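Local coordinates for protein methylglyoxal reductase (NADPH-dependent) (Candida albicans SC5314, PDB 6KWS) that probably reduces methylglyoxal with NADPH as the electron donor, as an oxidoreductase of the NAD(P)-dependent epimerase/dehydratase family with a Rossmann-type fold, at residues A[2-7]-A[77-82]; A[8-13]-A[30-35]; A[98-103]-A[169-174]; A[240-245]-A[319-324]. The protein carries 1 engineered substitution. One frame throughout, in Å; residues are numbered along the deposited sequence.

Interaction 1 of 4, residues A[2-7]-A[77-82]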
loop_
_atom_site.group_PDB
_atom_site.type_symbol
_atom_site.label_atom_id
_atom_site.label_comp_id
_atom_site.label_asym_id
_atom_site.label_seq_id
_atom_site.Cartn_x
_atom_site.Cartn_y
_atom_site.Cartn_z
ATOM N N ILE A 2 -19.088 -2.211 -15.830
ATOM C CA ILE A 2 -18.938 -2.995 -14.603
ATOM C C ILE A 2 -18.471 -2.113 -13.442
ATOM O O ILE A 2 -17.709 -1.159 -13.617
ATOM C CB ILE A 2 -17.999 -4.189 -14.881
ATOM C CG1 ILE A 2 -17.575 -4.912 -13.613
ATOM C CG2 ILE A 2 -16.808 -3.767 -15.681
ATOM C CD1 ILE A 2 -16.712 -6.131 -13.911
ATOM N N THR A 3 -18.956 -2.427 -12.242
ATOM C CA THR A 3 -18.924 -1.538 -11.086
ATOM C C THR A 3 -17.963 -2.063 -10.024
ATOM O O THR A 3 -18.019 -3.241 -9.654
ATOM C CB THR A 3 -20.333 -1.397 -10.485
ATOM O OG1 THR A 3 -21.170 -0.663 -11.386
ATOM C CG2 THR A 3 -20.319 -0.688 -9.131
ATOM N N VAL A 4 -17.130 -1.170 -9.484
ATOM C CA VAL A 4 -16.087 -1.529 -8.530
ATOM C C VAL A 4 -16.268 -0.717 -7.260
ATOM O O VAL A 4 -16.407 0.508 -7.325
ATOM C CB VAL A 4 -14.688 -1.289 -9.118
ATOM C CG1 VAL A 4 -13.643 -1.598 -8.079
ATOM C CG2 VAL A 4 -14.489 -2.157 -10.353
ATOM N N ILE A 5 -16.243 -1.391 -6.109
ATOM C CA ILE A 5 -16.239 -0.723 -4.811
ATOM C C ILE A 5 -14.806 -0.620 -4.303
ATOM O O ILE A 5 -14.069 -1.614 -4.282
ATOM C CB ILE A 5 -17.113 -1.456 -3.785
ATOM C CG1 ILE A 5 -18.509 -1.703 -4.345
ATOM C CG2 ILE A 5 -17.189 -0.637 -2.504
ATOM C CD1 ILE A 5 -19.437 -2.394 -3.353
ATOM N N VAL A 6 -14.417 0.574 -3.870
ATOM C CA VAL A 6 -13.085 0.827 -3.355
ATOM C C VAL A 6 -13.243 1.457 -1.983
ATOM O O VAL A 6 -13.821 2.542 -1.859
ATOM C CB VAL A 6 -12.275 1.745 -4.285
ATOM C CG1 VAL A 6 -10.929 2.071 -3.644
ATOM C CG2 VAL A 6 -12.089 1.105 -5.694
ATOM N N SER A 7 -12.737 0.790 -0.955
ATOM C CA SER A 7 -12.804 1.341 0.388
ATOM C C SER A 7 -11.602 2.229 0.661
ATOM O O SER A 7 -10.502 1.984 0.155
ATOM C CB SER A 7 -12.855 0.232 1.435
ATOM O OG SER A 7 -11.660 -0.522 1.386
ATOM N N VAL A 77 -16.689 -6.307 -8.107
ATOM C CA VAL A 77 -15.346 -6.301 -7.547
ATOM C C VAL A 77 -15.360 -5.472 -6.278
ATOM O O VAL A 77 -15.968 -4.396 -6.242
ATOM C CB VAL A 77 -14.317 -5.728 -8.541
ATOM C CG1 VAL A 77 -12.970 -5.616 -7.873
ATOM C CG2 VAL A 77 -14.209 -6.600 -9.766
ATOM N N PHE A 78 -14.684 -5.959 -5.245
ATOM C CA PHE A 78 -14.470 -5.183 -4.031
ATOM C C PHE A 78 -12.967 -5.038 -3.800
ATOM O O PHE A 78 -12.294 -6.007 -3.426
ATOM C CB PHE A 78 -15.151 -5.841 -2.834
ATOM C CG PHE A 78 -15.145 -4.992 -1.573
ATOM C CD1 PHE A 78 -13.993 -4.858 -0.810
ATOM C CD2 PHE A 78 -16.306 -4.371 -1.132
ATOM C CE1 PHE A 78 -13.996 -4.101 0.346
ATOM C CE2 PHE A 78 -16.314 -3.623 0.032
ATOM C CZ PHE A 78 -15.160 -3.488 0.771
ATOM N N LEU A 79 -12.445 -3.827 -4.011
ATOM C CA LEU A 79 -11.054 -3.492 -3.720
ATOM C C LEU A 79 -10.971 -2.914 -2.312
ATOM O O LEU A 79 -11.446 -1.803 -2.063
ATOM C CB LEU A 79 -10.512 -2.490 -4.729
ATOM C CG LEU A 79 -10.579 -2.893 -6.192
ATOM C CD1 LEU A 79 -9.969 -1.805 -7.037
ATOM C CD2 LEU A 79 -9.845 -4.173 -6.382
ATOM N N HIS A 80 -10.351 -3.643 -1.400
ATOM C CA HIS A 80 -10.284 -3.234 -0.001
ATOM C C HIS A 80 -8.930 -2.562 0.226
ATOM O O HIS A 80 -7.891 -3.223 0.273
ATOM C CB HIS A 80 -10.493 -4.449 0.898
ATOM C CG HIS A 80 -10.504 -4.140 2.358
ATOM N ND1 HIS A 80 -11.069 -2.996 2.875
ATOM C CD2 HIS A 80 -10.021 -4.834 3.416
ATOM C CE1 HIS A 80 -10.929 -2.993 4.189
ATOM N NE2 HIS A 80 -10.297 -4.100 4.543
ATOM N N LEU A 81 -8.928 -1.243 0.336
ATOM C CA LEU A 81 -7.686 -0.530 0.570
ATOM C C LEU A 81 -7.653 0.221 1.890
ATOM O O LEU A 81 -6.576 0.686 2.280
ATOM C CB LEU A 81 -7.409 0.459 -0.570
ATOM C CG LEU A 81 -7.624 -0.045 -1.998
ATOM C CD1 LEU A 81 -6.950 0.869 -2.964
ATOM C CD2 LEU A 81 -7.083 -1.426 -2.192
ATOM N N ALA A 82 -8.778 0.314 2.603
ATOM C CA ALA A 82 -8.882 1.154 3.793
ATOM C C ALA A 82 -8.006 0.647 4.947
ATOM O O ALA A 82 -7.807 -0.562 5.132
ATOM C CB ALA A 82 -10.343 1.243 4.239
#
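Ser7 OG has three polar partners at the end of strand 75-80 and in the loop just after it. The ring nitrogen ND1 of His80 lies 2.9 Å from Ser7 OG and bonds to it at the edge of the imidazole, close to the ring plane. Two successive amides also turn their N-H groups onto the same hydroxyl: Leu81 N at 3.0 Å, along a bent path, and Ala82 N at 3.2 Å, with an angle at hydrogen of 156°. With chi1 at 63°, the Ser7 hydroxyl sits between its own N and carbonyl carbon, which places it against the amides of Leu81 and Ala82.

Before this loop, strands 3-7 and 75-80 run parallel in a regular ladder. Ile5 bonds through both its N and its O, to Val77 O (3.0 Å) and Leu79 N (2.8 Å), and Ser7 N continues the series to Leu79 O (3.1 Å). On one face of the sheet, Leu79 CD1 touches both Val4 CG1 and Val6 CG2, 3.8 Å from each, while Val77 lies alongside Val4. On the other face, the Ile5 CG2 branch meets the Phe78 ring at CE2.

Helix 12-23 packs on the valine and leucine face through Val17 and Leu21, and Phe65 meets the Phe78 ring edge-to-face. Strand 27-32 flanks 3-7 on its other edge. The three bonds to Ser7 OG would be expected to hold the path of the backbone as it leaves the strand, and so to help set the position of Leu81, a residue of the NADPH site.

Interaction 2 of 4, residues A[8-13]-A[30-35]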
loop_
_atom_site.group_PDB
_atom_site.type_symbol
_atom_site.label_atom_id
_atom_site.label_comp_id
_atom_site.label_asym_id
_atom_site.label_seq_id
_atom_site.Cartn_x
_atom_site.Cartn_y
_atom_site.Cartn_z
ATOM N N GLY A 8 -11.817 3.255 1.487
ATOM C CA GLY A 8 -10.761 4.186 1.832
ATOM C C GLY A 8 -10.260 4.944 0.619
ATOM O O GLY A 8 -9.047 5.044 0.395
ATOM N N ALA A 9 -11.193 5.499 -0.165
ATOM C CA ALA A 9 -10.897 6.001 -1.501
ATOM C C ALA A 9 -10.041 7.267 -1.516
ATOM O O ALA A 9 -9.536 7.637 -2.588
ATOM C CB ALA A 9 -12.199 6.259 -2.242
ATOM N N THR A 10 -9.867 7.946 -0.376
ATOM C CA THR A 10 -8.967 9.092 -0.319
ATOM C C THR A 10 -7.550 8.728 0.109
ATOM O O THR A 10 -6.697 9.622 0.159
ATOM C CB THR A 10 -9.493 10.132 0.652
ATOM O OG1 THR A 10 -9.854 9.463 1.858
ATOM C CG2 THR A 10 -10.717 10.815 0.080
ATOM N N GLY A 11 -7.281 7.463 0.449
ATOM C CA GLY A 11 -5.930 7.058 0.798
ATOM C C GLY A 11 -4.946 7.242 -0.359
ATOM O O GLY A 11 -5.306 7.525 -1.507
ATOM N N PHE A 12 -3.666 7.045 -0.033
ATOM C CA PHE A 12 -2.561 7.320 -0.956
ATOM C C PHE A 12 -2.582 6.383 -2.162
ATOM O O PHE A 12 -2.653 6.824 -3.316
ATOM C CB PHE A 12 -1.248 7.205 -0.182
ATOM C CG PHE A 12 -0.013 7.358 -1.004
ATOM C CD1 PHE A 12 0.127 8.404 -1.919
ATOM C CD2 PHE A 12 1.048 6.497 -0.809
ATOM C CE1 PHE A 12 1.294 8.556 -2.650
ATOM C CE2 PHE A 12 2.223 6.630 -1.534
ATOM C CZ PHE A 12 2.354 7.657 -2.453
ATOM N N ILE A 13 -2.494 5.079 -1.921
ATOM C CA ILE A 13 -2.635 4.134 -3.025
ATOM C C ILE A 13 -4.015 4.268 -3.654
ATOM O O ILE A 13 -4.161 4.200 -4.880
ATOM C CB ILE A 13 -2.384 2.695 -2.543
ATOM C CG1 ILE A 13 -0.986 2.547 -1.920
ATOM C CG2 ILE A 13 -2.606 1.741 -3.658
ATOM C CD1 ILE A 13 -0.751 1.165 -1.291
ATOM N N GLY A 30 -16.584 4.690 -4.234
ATOM C CA GLY A 30 -15.596 4.745 -3.189
ATOM C C GLY A 30 -16.276 4.847 -1.847
ATOM O O GLY A 30 -17.349 5.414 -1.721
ATOM N N THR A 31 -15.651 4.273 -0.834
ATOM C CA THR A 31 -16.125 4.513 0.512
ATOM C C THR A 31 -15.161 5.477 1.175
ATOM O O THR A 31 -13.942 5.413 0.959
ATOM C CB THR A 31 -16.248 3.224 1.337
ATOM O OG1 THR A 31 -14.951 2.788 1.773
ATOM C CG2 THR A 31 -16.948 2.118 0.541
ATOM N N VAL A 32 -15.725 6.389 1.956
ATOM C CA VAL A 32 -14.976 7.435 2.627
ATOM C C VAL A 32 -15.573 7.569 4.009
ATOM O O VAL A 32 -16.669 7.075 4.277
ATOM C CB VAL A 32 -15.042 8.778 1.874
ATOM C CG1 VAL A 32 -14.271 8.684 0.579
ATOM C CG2 VAL A 32 -16.493 9.165 1.615
ATOM N N ARG A 33 -14.848 8.258 4.889
ATOM C CA ARG A 33 -15.240 8.319 6.294
ATOM C C ARG A 33 -16.172 9.476 6.621
ATOM O O ARG A 33 -16.748 9.466 7.717
ATOM C CB ARG A 33 -14.013 8.415 7.238
ATOM C CG ARG A 33 -13.021 7.188 7.318
ATOM C CD ARG A 33 -12.465 6.736 5.945
ATOM N NE ARG A 33 -12.030 7.922 5.202
ATOM C CZ ARG A 33 -11.676 8.025 3.925
ATOM N NH1 ARG A 33 -11.651 6.992 3.113
ATOM N NH2 ARG A 33 -11.352 9.220 3.484
ATOM N N SER A 34 -16.325 10.466 5.726
ATOM C CA SER A 34 -17.224 11.592 5.960
ATOM C C SER A 34 -17.667 12.194 4.632
ATOM O O SER A 34 -17.106 11.896 3.576
ATOM C CB SER A 34 -16.577 12.686 6.818
ATOM O OG SER A 34 -15.347 13.098 6.260
ATOM N N THR A 35 -18.684 13.062 4.705
ATOM C CA THR A 35 -19.120 13.807 3.525
ATOM C C THR A 35 -18.015 14.724 3.011
ATOM O O THR A 35 -17.827 14.858 1.793
ATOM C CB THR A 35 -20.377 14.629 3.848
ATOM O OG1 THR A 35 -21.440 13.750 4.208
ATOM C CG2 THR A 35 -20.817 15.445 2.645
#
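Ala9 meets strand 27-32 closely. Its amide N gives a nearly straight bond to Thr31 O (3.0 Å, 171° at hydrogen), and its methyl CB rests 3.8 Å from Gly30 CA, where the strand has no side chain to hold it off. One residue earlier, Gly8 N donates to Thr31 OG1 at 3.2 Å. A chi1 of 77° sets that hydroxyl between the threonine's own N and carbonyl carbon. Val32 CG1 closes this buried side against Ala9 CB (4.3 Å).

Gly8 and Gly11 are the two glycines of the nucleotide-binding loop of a Rossmann beta-alpha-beta unit, here strand 3-7, helix 12-23 and strand 27-32; the loop's third glycine position is Ala14. A type I turn joins them, closed by Gly11 N bonding to Gly8 O, and Gly8 takes a positive phi.

Toward the outer side the contact is looser. Arg33 bends back at chi2 and chi3, bringing its guanidinium edge-on to Gly8 and Ala9, with Val32 CB against one face, toward its rim. Its NH2 also approaches Thr10 OG1, but the modelled separation is doubtfully short. Both side chains are partly exposed, and both residues bind NADPH; Arg33 probably faces the 2'-phosphate, as in NADPH-preferring relatives.

Interaction 3 of 4, residues A[98-103]-A[169-174]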
loop_
_atom_site.group_PDB
_atom_site.type_symbol
_atom_site.label_atom_id
_atom_site.label_comp_id
_atom_site.label_asym_id
_atom_site.label_seq_id
_atom_site.Cartn_x
_atom_site.Cartn_y
_atom_site.Cartn_z
ATOM N N LEU A 98 -5.740 -6.716 17.301
ATOM C CA LEU A 98 -7.156 -7.072 17.223
ATOM C C LEU A 98 -7.898 -6.274 16.165
ATOM O O LEU A 98 -8.570 -6.897 15.323
ATOM C CB LEU A 98 -7.796 -6.940 18.608
ATOM C CG LEU A 98 -7.191 -7.944 19.593
ATOM C CD1 LEU A 98 -7.666 -7.652 20.987
ATOM C CD2 LEU A 98 -7.527 -9.377 19.193
ATOM N N PRO A 99 -7.804 -4.935 16.104
ATOM C CA PRO A 99 -8.494 -4.205 15.017
ATOM C C PRO A 99 -8.132 -4.681 13.616
ATOM O O PRO A 99 -9.006 -4.732 12.743
ATOM C CB PRO A 99 -8.058 -2.753 15.236
ATOM C CG PRO A 99 -7.678 -2.680 16.657
ATOM C CD PRO A 99 -7.100 -4.012 17.012
ATOM N N ALA A 100 -6.867 -5.026 13.371
ATOM C CA ALA A 100 -6.512 -5.568 12.064
ATOM C C ALA A 100 -7.167 -6.925 11.836
ATOM O O ALA A 100 -7.738 -7.171 10.765
ATOM C CB ALA A 100 -4.990 -5.674 11.912
ATOM N N VAL A 101 -7.109 -7.820 12.829
ATOM C CA VAL A 101 -7.693 -9.149 12.644
ATOM C C VAL A 101 -9.215 -9.063 12.603
ATOM O O VAL A 101 -9.856 -9.608 11.698
ATOM C CB VAL A 101 -7.215 -10.125 13.734
ATOM C CG1 VAL A 101 -7.925 -11.465 13.562
ATOM C CG2 VAL A 101 -5.721 -10.314 13.647
ATOM N N ASP A 102 -9.814 -8.373 13.572
ATOM C CA ASP A 102 -11.269 -8.278 13.601
ATOM C C ASP A 102 -11.797 -7.466 12.423
ATOM O O ASP A 102 -12.783 -7.864 11.785
ATOM C CB ASP A 102 -11.731 -7.681 14.932
ATOM C CG ASP A 102 -11.414 -8.588 16.123
ATOM O OD1 ASP A 102 -11.439 -9.830 15.947
ATOM O OD2 ASP A 102 -11.126 -8.060 17.226
ATOM N N GLY A 103 -11.152 -6.335 12.112
ATOM C CA GLY A 103 -11.550 -5.566 10.942
ATOM C C GLY A 103 -11.603 -6.407 9.680
ATOM O O GLY A 103 -12.557 -6.327 8.900
ATOM N N LYS A 169 0.748 -9.051 9.056
ATOM C CA LYS A 169 0.743 -10.501 8.894
ATOM C C LYS A 169 -0.532 -11.130 9.460
ATOM O O LYS A 169 -1.129 -12.004 8.826
ATOM C CB LYS A 169 1.994 -11.096 9.550
ATOM C CG LYS A 169 2.078 -12.630 9.589
ATOM C CD LYS A 169 1.458 -13.178 10.887
ATOM C CE LYS A 169 1.705 -14.671 11.061
ATOM N NZ LYS A 169 3.051 -14.917 11.648
ATOM N N PHE A 170 -0.971 -10.717 10.646
ATOM C CA PHE A 170 -2.154 -11.377 11.189
ATOM C C PHE A 170 -3.417 -10.955 10.457
ATOM O O PHE A 170 -4.302 -11.785 10.244
ATOM C CB PHE A 170 -2.256 -11.148 12.703
ATOM C CG PHE A 170 -1.206 -11.901 13.464
ATOM C CD1 PHE A 170 -1.238 -13.300 13.509
ATOM C CD2 PHE A 170 -0.138 -11.234 14.057
ATOM C CE1 PHE A 170 -0.253 -14.029 14.168
ATOM C CE2 PHE A 170 0.866 -11.951 14.724
ATOM C CZ PHE A 170 0.807 -13.360 14.778
ATOM N N ALA A 171 -3.489 -9.696 10.002
ATOM C CA ALA A 171 -4.607 -9.265 9.157
ATOM C C ALA A 171 -4.718 -10.115 7.899
ATOM O O ALA A 171 -5.815 -10.535 7.520
ATOM C CB ALA A 171 -4.466 -7.792 8.776
ATOM N N GLU A 172 -3.586 -10.385 7.234
ATOM C CA GLU A 172 -3.646 -11.195 6.021
ATOM C C GLU A 172 -3.893 -12.664 6.348
ATOM O O GLU A 172 -4.610 -13.358 5.611
ATOM C CB GLU A 172 -2.364 -11.045 5.197
ATOM C CG GLU A 172 -2.609 -11.266 3.690
ATOM C CD GLU A 172 -1.357 -11.660 2.906
ATOM O OE1 GLU A 172 -1.455 -12.556 2.039
ATOM O OE2 GLU A 172 -0.275 -11.075 3.143
ATOM N N LYS A 173 -3.278 -13.162 7.431
ATOM C CA LYS A 173 -3.546 -14.526 7.867
ATOM C C LYS A 173 -5.041 -14.713 8.076
ATOM O O LYS A 173 -5.609 -15.747 7.714
ATOM C CB LYS A 173 -2.761 -14.830 9.144
ATOM C CG LYS A 173 -2.493 -16.279 9.424
ATOM C CD LYS A 173 -3.434 -16.844 10.433
ATOM C CE LYS A 173 -2.961 -18.054 11.023
ATOM N NZ LYS A 173 -1.635 -17.913 11.443
ATOM N N ALA A 174 -5.708 -13.674 8.575
ATOM C CA ALA A 174 -7.129 -13.771 8.863
ATOM C C ALA A 174 -7.958 -13.850 7.584
ATOM O O ALA A 174 -8.963 -14.571 7.535
ATOM C CB ALA A 174 -7.552 -12.583 9.721
#
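Two long helices of the Rossmann-type domain, 92-114 and 160-181, meet side by side where Ala100 and Val101 face Phe170, Ala171 and Ala174. Their local axes approach to 8.0 Å and run nearly parallel, 16° apart, a spacing that the small alanine side chains allow. Ala100 CB and Ala171 CB meet methyl to methyl at 3.8 Å, and the closest pair of CA atoms, of Val101 and Ala171, is 4.7 Å apart.

Val101 spreads its two branches along the partner helix. With chi1 at 176°, CG1 lies anti to the backbone N and reaches Ala174 CB (4.0 Å), while CG2 turns the other way to meet Phe170 CB at 3.7 Å. Only the base of Phe170 takes part, for its ring leads away from the contact; one face of that ring carries the aliphatic CD of Lys169, centred above it. All the side-chain contacts are apolar, and no hydrogen bond crosses between the two segments.

Trp153, from the short helix 153-156, meets the Phe170 ring edge-to-face and also touches Val101, on one flank of the pair. On the side turned away from helix 92-114, Glu172 forms a salt bridge with Arg260 at the start of strand 260-269. Lys168, an NADPH-binding residue, immediately precedes the segment, and both helices lie across the main sheet from helix 12-23.

Interaction 4 of 4, residues A[240-245]-A[319-324]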
loop_
_atom_site.group_PDB
_atom_site.type_symbol
_atom_site.label_atom_id
_atom_site.label_comp_id
_atom_site.label_asym_id
_atom_site.label_seq_id
_atom_site.Cartn_x
_atom_site.Cartn_y
_atom_site.Cartn_z
ATOM N N VAL A 240 4.062 3.957 -6.065
ATOM C CA VAL A 240 2.644 3.873 -5.719
ATOM C C VAL A 240 1.784 3.643 -6.950
ATOM O O VAL A 240 0.746 2.970 -6.874
ATOM C CB VAL A 240 2.205 5.149 -4.972
ATOM C CG1 VAL A 240 2.409 6.360 -5.849
ATOM C CG2 VAL A 240 0.745 5.053 -4.514
ATOM N N ARG A 241 2.189 4.196 -8.097
ATOM C CA ARG A 241 1.405 4.037 -9.314
ATOM C C ARG A 241 1.412 2.590 -9.801
ATOM O O ARG A 241 0.399 2.098 -10.317
ATOM C CB ARG A 241 1.936 4.994 -10.373
ATOM C CG ARG A 241 1.590 6.437 -10.044
ATOM C CD ARG A 241 2.443 7.422 -10.805
ATOM N NE ARG A 241 3.861 7.276 -10.483
ATOM C CZ ARG A 241 4.815 8.090 -10.930
ATOM N NH1 ARG A 241 4.505 9.118 -11.708
ATOM N NH2 ARG A 241 6.080 7.887 -10.587
ATOM N N ASP A 242 2.535 1.882 -9.628
ATOM C CA ASP A 242 2.570 0.461 -9.974
ATOM C C ASP A 242 1.776 -0.382 -8.982
ATOM O O ASP A 242 1.156 -1.381 -9.363
ATOM C CB ASP A 242 4.019 -0.003 -10.066
ATOM C CG ASP A 242 4.787 0.762 -11.127
ATOM O OD1 ASP A 242 4.137 1.092 -12.159
ATOM O OD2 ASP A 242 6.003 1.056 -10.933
ATOM N N VAL A 243 1.766 0.003 -7.714
ATOM C CA VAL A 243 0.926 -0.691 -6.754
ATOM C C VAL A 243 -0.534 -0.519 -7.135
ATOM O O VAL A 243 -1.277 -1.502 -7.274
ATOM C CB VAL A 243 1.218 -0.179 -5.329
ATOM C CG1 VAL A 243 0.336 -0.873 -4.309
ATOM C CG2 VAL A 243 2.692 -0.378 -4.984
ATOM N N ALA A 244 -0.960 0.734 -7.339
ATOM C CA ALA A 244 -2.317 1.014 -7.801
ATOM C C ALA A 244 -2.666 0.184 -9.033
ATOM O O ALA A 244 -3.739 -0.427 -9.100
ATOM C CB ALA A 244 -2.478 2.502 -8.107
ATOM N N LYS A 245 -1.770 0.149 -10.023
ATOM C CA LYS A 245 -2.087 -0.594 -11.231
ATOM C C LYS A 245 -2.215 -2.079 -10.935
ATOM O O LYS A 245 -3.063 -2.767 -11.517
ATOM C CB LYS A 245 -1.032 -0.349 -12.299
ATOM C CG LYS A 245 -1.338 -1.062 -13.596
ATOM C CD LYS A 245 -0.425 -0.599 -14.705
ATOM C CE LYS A 245 -0.595 -1.464 -15.956
ATOM N NZ LYS A 245 -0.648 -0.655 -17.209
ATOM N N GLU A 319 6.131 -2.794 -17.035
ATOM C CA GLU A 319 7.365 -2.203 -16.537
ATOM C C GLU A 319 7.087 -1.278 -15.351
ATOM O O GLU A 319 6.206 -0.416 -15.411
ATOM C CB GLU A 319 8.047 -1.439 -17.681
ATOM C CG GLU A 319 9.254 -0.557 -17.300
ATOM C CD GLU A 319 9.361 0.746 -18.138
ATOM O OE1 GLU A 319 10.067 0.714 -19.176
ATOM O OE2 GLU A 319 8.754 1.792 -17.755
ATOM N N TYR A 320 7.834 -1.463 -14.265
ATOM C CA TYR A 320 7.750 -0.574 -13.113
ATOM C C TYR A 320 8.595 0.672 -13.331
ATOM O O TYR A 320 9.620 0.636 -14.026
ATOM C CB TYR A 320 8.268 -1.252 -11.846
ATOM C CG TYR A 320 7.548 -2.496 -11.367
ATOM C CD1 TYR A 320 6.333 -2.907 -11.910
ATOM C CD2 TYR A 320 8.089 -3.246 -10.340
ATOM C CE1 TYR A 320 5.702 -4.043 -11.444
ATOM C CE2 TYR A 320 7.474 -4.361 -9.878
ATOM C CZ TYR A 320 6.289 -4.760 -10.424
ATOM O OH TYR A 320 5.715 -5.891 -9.911
ATOM N N TYR A 321 8.182 1.771 -12.698
ATOM C CA TYR A 321 9.100 2.892 -12.500
ATOM C C TYR A 321 10.368 2.425 -11.780
ATOM O O TYR A 321 10.360 1.432 -11.042
ATOM C CB TYR A 321 8.435 3.984 -11.673
ATOM C CG TYR A 321 7.319 4.719 -12.358
ATOM C CD1 TYR A 321 7.589 5.819 -13.157
ATOM C CD2 TYR A 321 5.989 4.342 -12.186
ATOM C CE1 TYR A 321 6.571 6.513 -13.774
ATOM C CE2 TYR A 321 4.955 5.034 -12.812
ATOM C CZ TYR A 321 5.260 6.122 -13.601
ATOM O OH TYR A 321 4.273 6.853 -14.235
ATOM N N ASN A 322 11.470 3.149 -11.980
ATOM C CA ASN A 322 12.687 2.844 -11.234
ATOM C C ASN A 322 12.879 3.865 -10.105
ATOM O O ASN A 322 12.097 4.816 -9.957
ATOM C CB ASN A 322 13.901 2.783 -12.162
ATOM C CG ASN A 322 14.222 4.126 -12.836
ATOM O OD1 ASN A 322 14.118 5.203 -12.236
ATOM N ND2 ASN A 322 14.643 4.053 -14.095
ATOM N N LEU A 323 13.939 3.667 -9.304
ATOM C CA LEU A 323 14.169 4.539 -8.150
ATOM C C LEU A 323 14.232 6.007 -8.563
ATOM O O LEU A 323 13.567 6.858 -7.954
ATOM C CB LEU A 323 15.452 4.158 -7.416
ATOM C CG LEU A 323 15.418 4.044 -5.886
ATOM C CD1 LEU A 323 16.687 4.572 -5.277
ATOM C CD2 LEU A 323 14.199 4.674 -5.229
ATOM N N GLU A 324 15.031 6.327 -9.591
ATOM C CA GLU A 324 15.227 7.732 -9.946
ATOM C C GLU A 324 13.915 8.384 -10.378
ATOM O O GLU A 324 13.601 9.492 -9.937
ATOM C CB GLU A 324 16.298 7.876 -11.039
ATOM C CG GLU A 324 16.484 9.316 -11.623
ATOM C CD GLU A 324 15.480 9.682 -12.740
ATOM O OE1 GLU A 324 14.916 10.810 -12.701
ATOM O OE2 GLU A 324 15.247 8.835 -13.647
#
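The guanidinium of Arg241 lies flat on one face of the Tyr321 ring, with planes only 3° apart and centres 3.7 Å from each other, so that stacking and cation-pi attraction act together. The overlap is toward the phenol end: Arg241 CZ sits 3.3 Å from Tyr321 CZ, and Arg241 NH2 lies above the middle of the ring. At the ring's edge, near its plane, comes the carboxylate of Asp242, whose OD2 is 3.5 Å from Tyr321 CD2.

The same oxygen accepts the backbone N-H of Tyr321 (N to OD2 2.9 Å, 142° at hydrogen), using its syn side. Tyr320 packs its CB 3.4 Å from Asp242 OD2, and Phe318 also touches this acid.

Arg241 and Asp242 belong to the first turn of helix 240-252, directly after strand 234-239 of the main sheet. The opposing segment is the loop leading into helix 323-337, the last helix of the chain; Asn322 stands at its N-cap and bonds through OD1 to Gln325 N. The contact thus ties the beginnings of two helices far apart in sequence.

The arginine bends at chi3 (-61°), which lays its end along the tyrosine face. Two acids bind the plane's nitrogens, Asp239 at NE and Asp329 of helix 323-337 at NH2, and these salt bridges probably limit its rotation and balance its charge. Tyr321 O bonds to the Ser265 hydroxyl on strand 260-269.

In the fold
Interactions 1 and 2 meet at strand 3-7, in the parallel part of the sheet. That strand lies between 75-80 and 27-32, and the two contacts join where Val6 O is 2.7 Å from Thr31 N, a probable hydrogen bond. Together they carry Thr10, Phe12, Ile13, Arg33 and Leu81 of the NADPH site, although no cofactor is bound to this chain. Interaction 4 touches 8-13 at the first residues of helix 12-23, with Phe12 CZ 3.6 Å from Val240 CB and Ile13 against Val243. Interaction 3 stands apart, its centre about 19 Å from that of interaction 1 and about 27 Å from that of interaction 4, but helix 160-181 brings Lys168 to the same site.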